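Local coordinates for Tae4 (Agrobacterium tumefaciens, PDB 6IJF), which probably cleaves amide bonds in the peptide stems of bacterial peptidoglycan as a type VI secretion effector, at residues A88-M91 / K92-S95. Sequence-based numbering, arbitrary orientation.
With SO4 (sulfate ion), chain F.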
ATOM      1  N   ALA C  88       7.247 -27.538   6.468  1.00 39.10           N
ATOM      2  CA  ALA C  88       8.050 -27.389   5.216  1.00 40.03           C
ATOM      3  C   ALA C  88       8.988 -28.599   5.061  1.00 40.05           C
ATOM      4  O   ALA C  88       9.082 -29.150   3.974  1.00 40.01           O
ATOM      5  CB  ALA C  88       8.834 -26.093   5.270  1.00 42.86           C
ATOM      6  N   THR C  89       9.617 -29.021   6.158  1.00 42.97           N
ATOM      7  CA  THR C  89      10.441 -30.260   6.255  1.00 42.28           C
ATOM      8  C   THR C  89       9.621 -31.484   5.816  1.00 43.33           C
ATOM      9  O   THR C  89      10.067 -32.237   4.945  1.00 43.47           O
ATOM     10  CB  THR C  89      10.989 -30.390   7.682  1.00 41.81           C
ATOM     11  OG1 THR C  89      11.768 -29.208   7.899  1.00 40.91           O
ATOM     12  CG2 THR C  89      11.802 -31.655   7.878  1.00 46.63           C
ATOM     13  N   LEU C  90       8.422 -31.657   6.365  1.00 42.85           N
ATOM     14  CA  LEU C  90       7.557 -32.807   6.035  1.00 41.63           C
ATOM     15  C   LEU C  90       7.206 -32.792   4.556  1.00 40.36           C
ATOM     16  O   LEU C  90       7.218 -33.866   3.914  1.00 39.22           O
ATOM     17  CB  LEU C  90       6.296 -32.712   6.900  1.00 48.22           C
ATOM     18  CG  LEU C  90       5.265 -33.812   6.693  1.00 49.97           C
ATOM     19  CD1 LEU C  90       4.735 -34.242   8.056  1.00 53.66           C
ATOM     20  CD2 LEU C  90       4.119 -33.346   5.805  1.00 52.69           C
ATOM     21  N   MET C  91       6.865 -31.619   4.019  1.00 38.37           N
ATOM     22  CA  MET C  91       6.415 -31.502   2.614  1.00 36.27           C
ATOM     23  C   MET C  91       7.552 -31.931   1.688  1.00 38.65           C
ATOM     24  O   MET C  91       7.230 -32.406   0.563  1.00 46.57           O
ATOM     25  CB  MET C  91       6.003 -30.061   2.273  1.00 40.94           C
ATOM     26  CG  MET C  91       4.588 -29.677   2.782  1.00 46.28           C
ATOM     27  SD  MET C  91       3.348 -30.748   2.051  1.00 50.12           S
ATOM     28  CE  MET C  91       2.186 -30.924   3.413  1.00 48.43           C
ATOM     29  N   LYS C  92       8.802 -31.737   2.133  1.00 41.86           N
ATOM     30  CA  LYS C  92      10.043 -32.010   1.346  1.00 47.57           C
ATOM     31  C   LYS C  92      10.242 -33.517   1.177  1.00 46.27           C
ATOM     32  O   LYS C  92      10.949 -33.901   0.244  1.00 51.54           O
ATOM     33  CB  LYS C  92      11.279 -31.438   2.057  1.00 49.75           C
ATOM     34  CG  LYS C  92      12.239 -30.651   1.204  1.00 61.27           C
ATOM     35  CD  LYS C  92      13.290 -29.922   2.040  1.00 69.60           C
ATOM     36  CE  LYS C  92      14.560 -29.632   1.266  1.00 80.59           C
ATOM     37  NZ  LYS C  92      15.562 -28.924   2.098  1.00 81.40           N
ATOM     38  N   ARG C  93       9.648 -34.341   2.049  1.00 49.31           N
ATOM     39  CA  ARG C  93       9.816 -35.817   1.995  1.00 45.86           C
ATOM     40  C   ARG C  93       9.263 -36.337   0.679  1.00 50.25           C
ATOM     41  O   ARG C  93       8.273 -35.780   0.181  1.00 46.22           O
ATOM     42  CB  ARG C  93       9.175 -36.498   3.197  1.00 47.43           C
ATOM     43  CG  ARG C  93       9.881 -36.092   4.485  1.00 47.48           C
ATOM     44  CD  ARG C  93       8.965 -36.300   5.670  1.00 49.60           C
ATOM     45  NE  ARG C  93       8.458 -37.662   5.702  1.00 54.97           N
ATOM     46  CZ  ARG C  93       7.412 -38.082   6.424  1.00 68.34           C
ATOM     47  NH1 ARG C  93       7.011 -39.338   6.315  1.00 58.43           N
ATOM     48  NH2 ARG C  93       6.755 -37.246   7.214  1.00 71.97           N
ATOM     49  N   THR C  94       9.897 -37.382   0.153  1.00 55.55           N
ATOM     50  CA  THR C  94       9.545 -38.022  -1.139  1.00 60.43           C
ATOM     51  C   THR C  94       8.098 -38.547  -1.033  1.00 48.54           C
ATOM     52  O   THR C  94       7.408 -38.617  -2.072  1.00 56.15           O
ATOM     53  CB  THR C  94      10.587 -39.089  -1.527  1.00 67.93           C
ATOM     54  OG1 THR C  94      10.931 -39.880  -0.387  1.00 77.13           O
ATOM     55  CG2 THR C  94      11.865 -38.487  -2.057  1.00 69.83           C
ATOM     56  N   SER C  95       7.626 -38.920   0.162  1.00 55.19           N
ATOM     57  CA  SER C  95       6.237 -39.435   0.308  1.00 54.16           C
ATOM     58  C   SER C  95       5.229 -38.284   0.285  1.00 56.26           C
ATOM     59  O   SER C  95       4.025 -38.585   0.189  1.00 56.20           O
ATOM     60  CB  SER C  95       6.043 -40.298   1.539  1.00 60.93           C
ATOM     61  OG  SER C  95       6.416 -39.584   2.694  1.00 58.52           O
TER
HETATM   62  S   SO4 F 301      10.003 -40.450   3.509  1.00 80.21           S
HETATM   63  O1  SO4 F 301      10.534 -41.786   3.507  1.00 90.50           O
HETATM   64  O2  SO4 F 301       9.714 -40.051   2.156  1.00 97.46           O
HETATM   65  O3  SO4 F 301       8.790 -40.416   4.299  1.00 75.02           O
HETATM   66  O4  SO4 F 301      10.989 -39.545   4.048  1.00 87.69           O
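Arg93 runs back alongside the last turn of helix 84-92 and meets Leu90 there. Its backbone N donates to Leu90 O at 3.1 Å, an i to i+3 bond. The aliphatic part of Arg93 lies against the same oxygen, with CB at 3.4 Å from Leu90 O. CG and CD follow at similar range. The chain then bends at chi3 (54°), and the guanidinium edge comes beside the Leu90 side chain. Arg93 NH2 lies 3.7 Å from Leu90 CD1, a van der Waals contact near the guanidinium plane. On the Leu90 side, chi1 of 179° carries CG and CD1 to that edge. Lys92 N is held by two weak bonds, to Ala88 O at 3.2 Å and to Thr89 O at 3.1 Å. This is the C-terminal end of the helix, where i+4 bonding gives way to i+3 before the loop that leads to strand 101-103. Lys92 CB lies close to Thr89 O and farther from Ala88 O. Beyond CG the lysine chain is extended and leads away from 88-91. It packs on Trp157 of strand 155-160, and on Glu99 and Pro100. Beyond the helix end, a sulfate ion, probably from the crystallisation liquor, is bound by Arg93 and Ser95. One oxygen, O3, accepts from Arg93 NE, from Arg93 NH1 at 2.9 Å and from Ser95 OG. The sulfur lies in the guanidinium plane, at its edge. Ser95 N binds a second oxygen, O2, at 3.1 Å. Arg93 NH2 is bonded to Val64 O, so both the sulfate and the protein fix the guanidinium's rotation.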